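Local atomic coordinates of HTH-type transcriptional activator ampR (Citrobacter freundii, PDB entry 3KOS), a protein that regulates expression of the AmpC beta-lactamase gene as a LysR-family transcription factor, the chain here being its effector-binding domain. Residues Glu12-Gly17 with Gly58-Ile63; Arg36-Ile41 with Met196-Arg201; Gln76-Ala81 with Trp202-Leu207. All coordinates share one frame; numbering follows the deposited sequence.

All three contacts lie in the part of the effector-binding domain that holds the mixed sheet. Contact 1 joins two parallel strands of it. Contacts 2 and 3 use successive turns of helix 194-209, and their centres are about 14 Å apart. Contact 2 fixes this helix to the turn after helix 20-37, and contact 3 fixes it to strand 73-86. The centres of contacts 1 and 2 are about 12 Å apart, and a probable hydrogen bond of 2.6 Å runs from Tyr61 OH to Ser200 OG. Contact 3 meets contact 1 where Ile63 packs on Leu78 and Leu203. Glycerol molecules bind near Asp60 and Cys79, probably from the crystallisation liquor.

Contact 1 (Glu12-Gly17 with Gly58-Ile63); sequences EKLKIG and GLDYTI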
# COMPACT_ATOMS: atom_id res chain seq x y z
N GLU A 12 24.07 10.31 13.42
CA GLU A 12 23.72 9.11 14.15
C GLU A 12 22.62 8.41 13.38
O GLU A 12 21.64 9.04 13.00
CB GLU A 12 23.25 9.46 15.56
CG GLU A 12 24.28 10.29 16.34
CD GLU A 12 23.81 10.67 17.73
OE1 GLU A 12 22.64 10.40 18.07
OE2 GLU A 12 24.62 11.24 18.51
N LYS A 13 22.79 7.12 13.13
CA LYS A 13 21.83 6.38 12.32
C LYS A 13 20.59 6.03 13.12
O LYS A 13 20.67 5.68 14.29
CB LYS A 13 22.48 5.13 11.75
CG LYS A 13 21.60 4.39 10.76
CD LYS A 13 22.40 3.33 10.03
CE LYS A 13 21.51 2.51 9.11
NZ LYS A 13 22.29 1.44 8.44
N LEU A 14 19.43 6.12 12.47
CA LEU A 14 18.17 5.69 13.07
C LEU A 14 17.34 5.00 11.99
O LEU A 14 17.07 5.58 10.94
CB LEU A 14 17.41 6.89 13.63
CG LEU A 14 16.00 6.66 14.18
CD1 LEU A 14 16.02 5.66 15.31
CD2 LEU A 14 15.40 7.97 14.67
N LYS A 15 16.96 3.75 12.25
CA LYS A 15 16.24 2.96 11.25
C LYS A 15 14.83 2.67 11.74
O LYS A 15 14.63 2.07 12.80
CB LYS A 15 16.99 1.66 10.95
CG LYS A 15 16.62 1.08 9.61
CD LYS A 15 17.29 -0.28 9.30
CE LYS A 15 16.78 -0.79 7.95
NZ LYS A 15 17.20 -2.19 7.64
N ILE A 16 13.85 3.13 10.98
CA ILE A 16 12.47 3.00 11.40
C ILE A 16 11.60 2.40 10.29
O ILE A 16 11.63 2.87 9.16
CB ILE A 16 11.89 4.35 11.81
CG1 ILE A 16 12.76 4.96 12.92
CG2 ILE A 16 10.47 4.20 12.28
CD1 ILE A 16 12.11 6.10 13.66
N GLY A 17 10.83 1.37 10.64
CA GLY A 17 9.88 0.76 9.73
C GLY A 17 8.48 1.23 10.07
O GLY A 17 8.00 0.98 11.18
N GLY A 58 16.25 -5.55 11.07
CA GLY A 58 17.23 -4.73 11.77
C GLY A 58 16.72 -3.33 12.06
O GLY A 58 17.48 -2.36 11.99
N LEU A 59 15.45 -3.23 12.42
CA LEU A 59 14.86 -1.93 12.75
C LEU A 59 15.21 -1.47 14.16
O LEU A 59 15.36 -2.29 15.07
CB LEU A 59 13.34 -2.00 12.62
CG LEU A 59 12.79 -2.42 11.26
CD1 LEU A 59 11.27 -2.48 11.33
CD2 LEU A 59 13.25 -1.46 10.16
N ASP A 60 15.31 -0.16 14.35
CA ASP A 60 15.38 0.40 15.70
C ASP A 60 13.97 0.51 16.28
O ASP A 60 13.70 0.01 17.38
CB ASP A 60 16.07 1.77 15.67
CG ASP A 60 17.53 1.66 15.29
OD1 ASP A 60 18.22 0.80 15.87
OD2 ASP A 60 17.98 2.41 14.41
N TYR A 61 13.09 1.16 15.53
CA TYR A 61 11.70 1.34 15.91
C TYR A 61 10.77 0.81 14.82
O TYR A 61 11.12 0.81 13.64
CB TYR A 61 11.37 2.83 16.05
CG TYR A 61 11.70 3.45 17.39
CD1 TYR A 61 11.40 2.80 18.59
CD2 TYR A 61 12.26 4.72 17.46
CE1 TYR A 61 11.68 3.40 19.82
CE2 TYR A 61 12.54 5.32 18.67
CZ TYR A 61 12.26 4.65 19.84
OH TYR A 61 12.54 5.27 21.05
N THR A 62 9.57 0.41 15.23
CA THR A 62 8.50 0.05 14.31
C THR A 62 7.29 0.93 14.62
O THR A 62 6.86 1.03 15.77
CB THR A 62 8.07 -1.41 14.53
OG1 THR A 62 9.21 -2.26 14.36
CG2 THR A 62 6.98 -1.81 13.53
N ILE A 63 6.74 1.60 13.61
CA ILE A 63 5.49 2.31 13.82
C ILE A 63 4.41 1.43 13.23
O ILE A 63 4.53 0.99 12.10
CB ILE A 63 5.51 3.70 13.21
CG1 ILE A 63 6.51 4.58 13.99
CG2 ILE A 63 4.10 4.29 13.27
CD1 ILE A 63 6.70 5.98 13.41
O HOH W 1 19.44 4.55 16.62
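Ile16 and Tyr61 sit side by side on adjacent parallel strands of the alpha/beta effector-binding domain. Their side chains point the same way, on the face of the sheet that helix 194-209 covers. Ile16 CD1 comes to the edge of the Tyr61 ring, 4.0 Å from Tyr61 CD2. Tyr61 OH goes on to Ser200 of that helix. Gly17 N bonds to Tyr61 O, and Ile63 N bonds to Gly17 O at 2.8 Å. Gly17 has no side chain, and both methyls of Leu59 pack on its backbone, with Leu59 CD1 3.9 Å from Gly17 CA.

Lys15 reaches back over Gly58 with an extended chain, its CG anti to the backbone N (chi1 -158°). Lys15 CD lies 3.4 Å from Gly58 O, and NZ bonds to Glu57 O. Gly58 ends the preceding helix in a Schellman motif.

Asp60 turns its carboxylate to the backbone of Lys15, with CG anti to its carbonyl carbon (chi1 -66°). Its OD1 forms a salt bridge with Arg190, while OD2 also bonds to a glycerol. Lys15 O accepts from both Asp60 N and Tyr61 N. In return, Lys15 N donates to the anti side of Asp60 OD2 at 2.7 Å, with an N-H...O angle of 160°.

Contact 2 (Arg36-Ile41 with Met196-Arg201); sequences RSYPHI and MREFSR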
# COMPACT_ATOMS: atom_id res chain seq x y z
N ARG A 36 14.42 19.74 10.95
CA ARG A 36 14.69 21.03 11.59
C ARG A 36 15.18 20.87 13.03
O ARG A 36 16.16 21.50 13.43
CB ARG A 36 13.44 21.91 11.59
CG ARG A 36 13.62 23.21 12.38
CD ARG A 36 12.35 24.07 12.42
NE ARG A 36 12.61 25.32 13.13
CZ ARG A 36 12.44 25.49 14.43
NH1 ARG A 36 11.99 24.49 15.18
NH2 ARG A 36 12.73 26.67 14.99
N SER A 37 14.53 20.01 13.80
CA SER A 37 14.88 19.85 15.21
C SER A 37 16.12 19.00 15.46
O SER A 37 16.83 19.22 16.44
CB SER A 37 13.71 19.27 16.00
OG SER A 37 12.64 20.19 16.09
N TYR A 38 16.38 18.01 14.61
CA TYR A 38 17.48 17.08 14.86
C TYR A 38 18.25 16.76 13.59
O TYR A 38 18.24 15.63 13.11
CB TYR A 38 16.95 15.78 15.48
CG TYR A 38 16.30 15.99 16.82
CD1 TYR A 38 14.92 16.11 16.93
CD2 TYR A 38 17.07 16.11 17.97
CE1 TYR A 38 14.32 16.32 18.17
CE2 TYR A 38 16.49 16.33 19.20
CZ TYR A 38 15.12 16.43 19.29
OH TYR A 38 14.55 16.65 20.52
N PRO A 39 18.94 17.77 13.03
CA PRO A 39 19.66 17.59 11.77
C PRO A 39 20.79 16.56 11.86
O PRO A 39 21.28 16.12 10.84
CB PRO A 39 20.25 18.99 11.51
CG PRO A 39 20.30 19.62 12.86
CD PRO A 39 19.09 19.13 13.57
N HIS A 40 21.19 16.20 13.08
CA HIS A 40 22.31 15.30 13.28
C HIS A 40 21.92 13.83 13.18
O HIS A 40 22.77 12.95 13.31
CB HIS A 40 22.94 15.55 14.66
CG HIS A 40 21.98 15.39 15.80
ND1 HIS A 40 21.03 16.34 16.10
CD2 HIS A 40 21.81 14.39 16.70
CE1 HIS A 40 20.32 15.94 17.15
NE2 HIS A 40 20.78 14.76 17.53
N ILE A 41 20.63 13.56 12.95
CA ILE A 41 20.17 12.18 12.87
C ILE A 41 19.97 11.76 11.40
O ILE A 41 19.33 12.47 10.63
CB ILE A 41 18.88 11.97 13.69
CG1 ILE A 41 19.18 12.15 15.18
CG2 ILE A 41 18.30 10.58 13.43
CD1 ILE A 41 17.97 12.16 16.07
N MSE A 196 17.10 7.48 18.96
CA MSE A 196 15.76 6.93 19.17
C MSE A 196 14.97 7.77 20.18
O MSE A 196 13.81 8.12 19.93
CB MSE A 196 15.83 5.46 19.60
CG MSE A 196 16.37 4.55 18.49
SE MSE A 196 16.93 2.79 19.19
CE MSE A 196 15.19 2.15 19.81
N ARG A 197 15.59 8.10 21.31
CA ARG A 197 14.89 8.88 22.32
C ARG A 197 14.46 10.22 21.74
O ARG A 197 13.37 10.70 22.02
CB ARG A 197 15.77 9.09 23.57
CG ARG A 197 15.91 7.85 24.45
CD ARG A 197 16.68 8.16 25.77
NE ARG A 197 18.11 8.31 25.51
CZ ARG A 197 18.97 7.30 25.46
NH1 ARG A 197 18.54 6.06 25.67
NH2 ARG A 197 20.25 7.51 25.22
N GLU A 198 15.34 10.82 20.95
CA GLU A 198 15.05 12.11 20.36
C GLU A 198 13.93 12.05 19.34
O GLU A 198 13.02 12.88 19.34
CB GLU A 198 16.33 12.71 19.76
CG GLU A 198 17.25 13.22 20.87
CD GLU A 198 18.62 13.64 20.41
OE1 GLU A 198 18.99 13.34 19.25
OE2 GLU A 198 19.34 14.27 21.21
N PHE A 199 13.98 11.06 18.46
CA PHE A 199 12.89 10.88 17.51
C PHE A 199 11.55 10.64 18.21
O PHE A 199 10.54 11.23 17.84
CB PHE A 199 13.20 9.74 16.53
CG PHE A 199 12.09 9.50 15.54
CD1 PHE A 199 11.08 8.60 15.82
CD2 PHE A 199 12.05 10.21 14.35
CE1 PHE A 199 10.05 8.38 14.91
CE2 PHE A 199 11.03 9.99 13.43
CZ PHE A 199 10.03 9.07 13.72
N SER A 200 11.53 9.76 19.20
CA SER A 200 10.29 9.47 19.94
C SER A 200 9.74 10.70 20.62
O SER A 200 8.53 10.95 20.58
CB SER A 200 10.53 8.41 21.02
OG SER A 200 10.82 7.17 20.43
N ARG A 201 10.61 11.46 21.26
CA ARG A 201 10.18 12.69 21.93
C ARG A 201 9.63 13.69 20.92
O ARG A 201 8.60 14.32 21.16
CB ARG A 201 11.31 13.33 22.74
CG ARG A 201 11.75 12.54 23.96
CD ARG A 201 12.50 13.43 24.98
NE ARG A 201 13.64 14.14 24.39
CZ ARG A 201 14.91 13.79 24.56
NH1 ARG A 201 15.23 12.74 25.32
NH2 ARG A 201 15.87 14.50 23.98
O HOH W 2 16.55 17.43 22.81
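His40 and Glu198 form the direct polar bond of this contact. His40 NE2 donates to Glu198 OE1 at 2.9 Å, with an angle of 151° at the hydrogen. OE1 is met on its syn side, and the donor lies somewhat out of the carboxylate plane. The imidazole and the carboxylate are almost perpendicular. His40 CG sits between the backbone N and the carbonyl carbon (chi1 58°), and this torsion brings NE2 within bonding distance of Glu198. The carboxylate may favour the protonated form of His40.

A second polar link is made by water 2. The water lies 3.1 Å from Tyr38 OH and accepts from Arg201 NH2 at 3.2 Å. It bridges a phenol and a guanidinium that do not bond directly.

The packing centres on the Tyr38 ring. Glu198 CB lies over one face of it, offset toward its rim, in a CH-pi contact 4.0 Å from the Tyr38 ring centroid. The extended chain follows beside CE2, with Glu198 CG 3.6 Å from Tyr38 CE2. The carboxylate thus reaches His40 at only 29° to the phenol plane. The Ile41 CD1 methyl makes a van der Waals contact with a carboxylate oxygen, 3.5 Å from Glu198 OE1. Ile41 CG1 also lies over one face of the imidazole.

Tyr38 is the first residue beyond helix 20-37, and a type I turn from Tyr38 to Ile41 leads into strand 41-48. The contact therefore ties this helix-to-strand connection to helix 194-209 near the protein surface. Further inward, Phe199 meets Phe34 of helix 20-37 edge to face and packs on Leu14 and Ile16 of strand 12-19. Tyr38 also touches Trp202, one turn beyond Glu198 on helix 194-209.

Contact 3 (Gln76-Ala81 with Trp202-Leu207); sequences QYLCSA and WLTGVL
Leu78 meets three residues of helix 194-209: Leu203, Thr204 and Leu207. The methyl Leu78 CD2 touches Leu203 CD2 at 3.9 Å, and the two leucine side chains cross at about a right angle. The same Leu78 CD2 is 4.1 Å from Thr204 CG2. Nearer the backbone, Leu207 CD1 approaches Leu78 CB at 4.0 Å and lies 3.5 Å from Leu78 O. Leu207 CD1 also comes within 4.4 Å of Cys79 CB. Gln76 completes this first shell. The amide carbon Gln76 CD is 3.9 Å from Thr204 CG2, with the two side chains about perpendicular. No hydrogen bond crosses between the segments, so the join is made by van der Waals packing.

The torsion of Thr204 explains its role. OG1 lies between the backbone N and the carbonyl carbon (chi1 53°), where it bonds to Ser200 O one turn back in the helix. That leaves CG2 to meet the strand.

Further residues pack round the leucines. Leu78 also packs on Phe22 of helix 20-37, on Ile184 of the adjacent strand 181-187 and on Ile63 of strand 61-66, the next strand beyond it. Leu203 shares Ile63, and Leu207 leans on Cys26. Strand 76-80 is bonded to strand 181-187 through Gln76 with Ile184, and through Leu78 and Cys79 with Tyr182.

The axes of the short segments 76-80 and 202-207 approach to 8.5 Å, their directions 30° apart. This is a helix packed on a sheet, as in other alpha/beta domains of the LysR effector-binding family. Leu78 and Cys79 both face Tyr182 and form a classic beta bulge in the strand.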
# COMPACT_ATOMS: atom_id res chain seq x y z
N GLN A 76 4.92 2.79 22.82
CA GLN A 76 4.48 4.13 23.18
C GLN A 76 3.37 4.60 22.24
O GLN A 76 3.49 4.50 21.02
CB GLN A 76 5.66 5.11 23.17
CG GLN A 76 5.24 6.55 23.38
CD GLN A 76 6.34 7.40 23.99
OE1 GLN A 76 7.51 7.30 23.60
NE2 GLN A 76 5.97 8.24 24.95
N TYR A 77 2.29 5.11 22.81
CA TYR A 77 1.12 5.54 22.05
C TYR A 77 1.47 6.77 21.22
O TYR A 77 2.11 7.70 21.72
CB TYR A 77 -0.03 5.84 23.01
CG TYR A 77 -1.34 6.29 22.39
CD1 TYR A 77 -1.59 7.63 22.14
CD2 TYR A 77 -2.34 5.37 22.08
CE1 TYR A 77 -2.79 8.05 21.60
CE2 TYR A 77 -3.56 5.78 21.55
CZ TYR A 77 -3.77 7.12 21.31
OH TYR A 77 -4.97 7.54 20.77
N LEU A 78 1.07 6.76 19.95
CA LEU A 78 1.30 7.91 19.08
C LEU A 78 0.03 8.72 18.91
O LEU A 78 -0.01 9.89 19.27
CB LEU A 78 1.84 7.48 17.71
CG LEU A 78 3.21 6.79 17.71
CD1 LEU A 78 3.58 6.35 16.30
CD2 LEU A 78 4.28 7.73 18.29
N CYS A 79 -1.00 8.09 18.35
CA CYS A 79 -2.25 8.81 18.12
C CYS A 79 -3.39 7.83 17.84
O CYS A 79 -3.15 6.65 17.54
CB CYS A 79 -2.10 9.82 16.97
SG CYS A 79 -1.95 9.05 15.32
N SER A 80 -4.61 8.33 17.92
CA SER A 80 -5.78 7.49 17.70
C SER A 80 -5.97 7.19 16.22
O SER A 80 -5.37 7.83 15.36
CB SER A 80 -7.03 8.18 18.27
OG SER A 80 -7.21 9.45 17.67
N ALA A 81 -6.83 6.21 15.94
CA ALA A 81 -7.05 5.75 14.58
C ALA A 81 -8.52 5.37 14.38
O ALA A 81 -8.83 4.33 13.80
CB ALA A 81 -6.14 4.56 14.27
N TRP A 202 10.32 13.83 19.80
CA TRP A 202 9.87 14.76 18.77
C TRP A 202 8.48 14.39 18.25
O TRP A 202 7.60 15.24 18.12
CB TRP A 202 10.84 14.78 17.59
CG TRP A 202 10.21 15.42 16.38
CD1 TRP A 202 10.05 16.76 16.16
CD2 TRP A 202 9.63 14.75 15.26
NE1 TRP A 202 9.42 16.96 14.96
CE2 TRP A 202 9.14 15.75 14.39
CE3 TRP A 202 9.48 13.40 14.91
CZ2 TRP A 202 8.52 15.44 13.18
CZ3 TRP A 202 8.85 13.10 13.70
CH2 TRP A 202 8.37 14.11 12.86
N LEU A 203 8.29 13.11 17.95
CA LEU A 203 7.04 12.66 17.32
C LEU A 203 5.84 12.77 18.27
O LEU A 203 4.81 13.35 17.92
CB LEU A 203 7.19 11.23 16.78
CG LEU A 203 5.99 10.66 16.00
CD1 LEU A 203 5.51 11.63 14.93
CD2 LEU A 203 6.37 9.32 15.39
N THR A 204 5.96 12.24 19.47
CA THR A 204 4.87 12.38 20.43
C THR A 204 4.61 13.87 20.69
O THR A 204 3.48 14.29 20.87
CB THR A 204 5.16 11.63 21.74
OG1 THR A 204 6.42 12.04 22.25
CG2 THR A 204 5.19 10.13 21.50
N GLY A 205 5.67 14.67 20.67
CA GLY A 205 5.54 16.09 20.88
C GLY A 205 4.81 16.80 19.76
O GLY A 205 3.93 17.63 20.00
N VAL A 206 5.17 16.48 18.52
CA VAL A 206 4.62 17.17 17.37
C VAL A 206 3.18 16.74 17.11
O VAL A 206 2.41 17.47 16.50
CB VAL A 206 5.49 16.96 16.13
CG1 VAL A 206 5.19 15.59 15.48
CG2 VAL A 206 5.26 18.08 15.13
N LEU A 207 2.82 15.55 17.59
CA LEU A 207 1.44 15.10 17.48
C LEU A 207 0.55 15.90 18.43
O LEU A 207 -0.59 16.21 18.09
CB LEU A 207 1.33 13.59 17.72
CG LEU A 207 1.89 12.81 16.52
CD1 LEU A 207 2.02 11.32 16.80
CD2 LEU A 207 1.02 13.06 15.30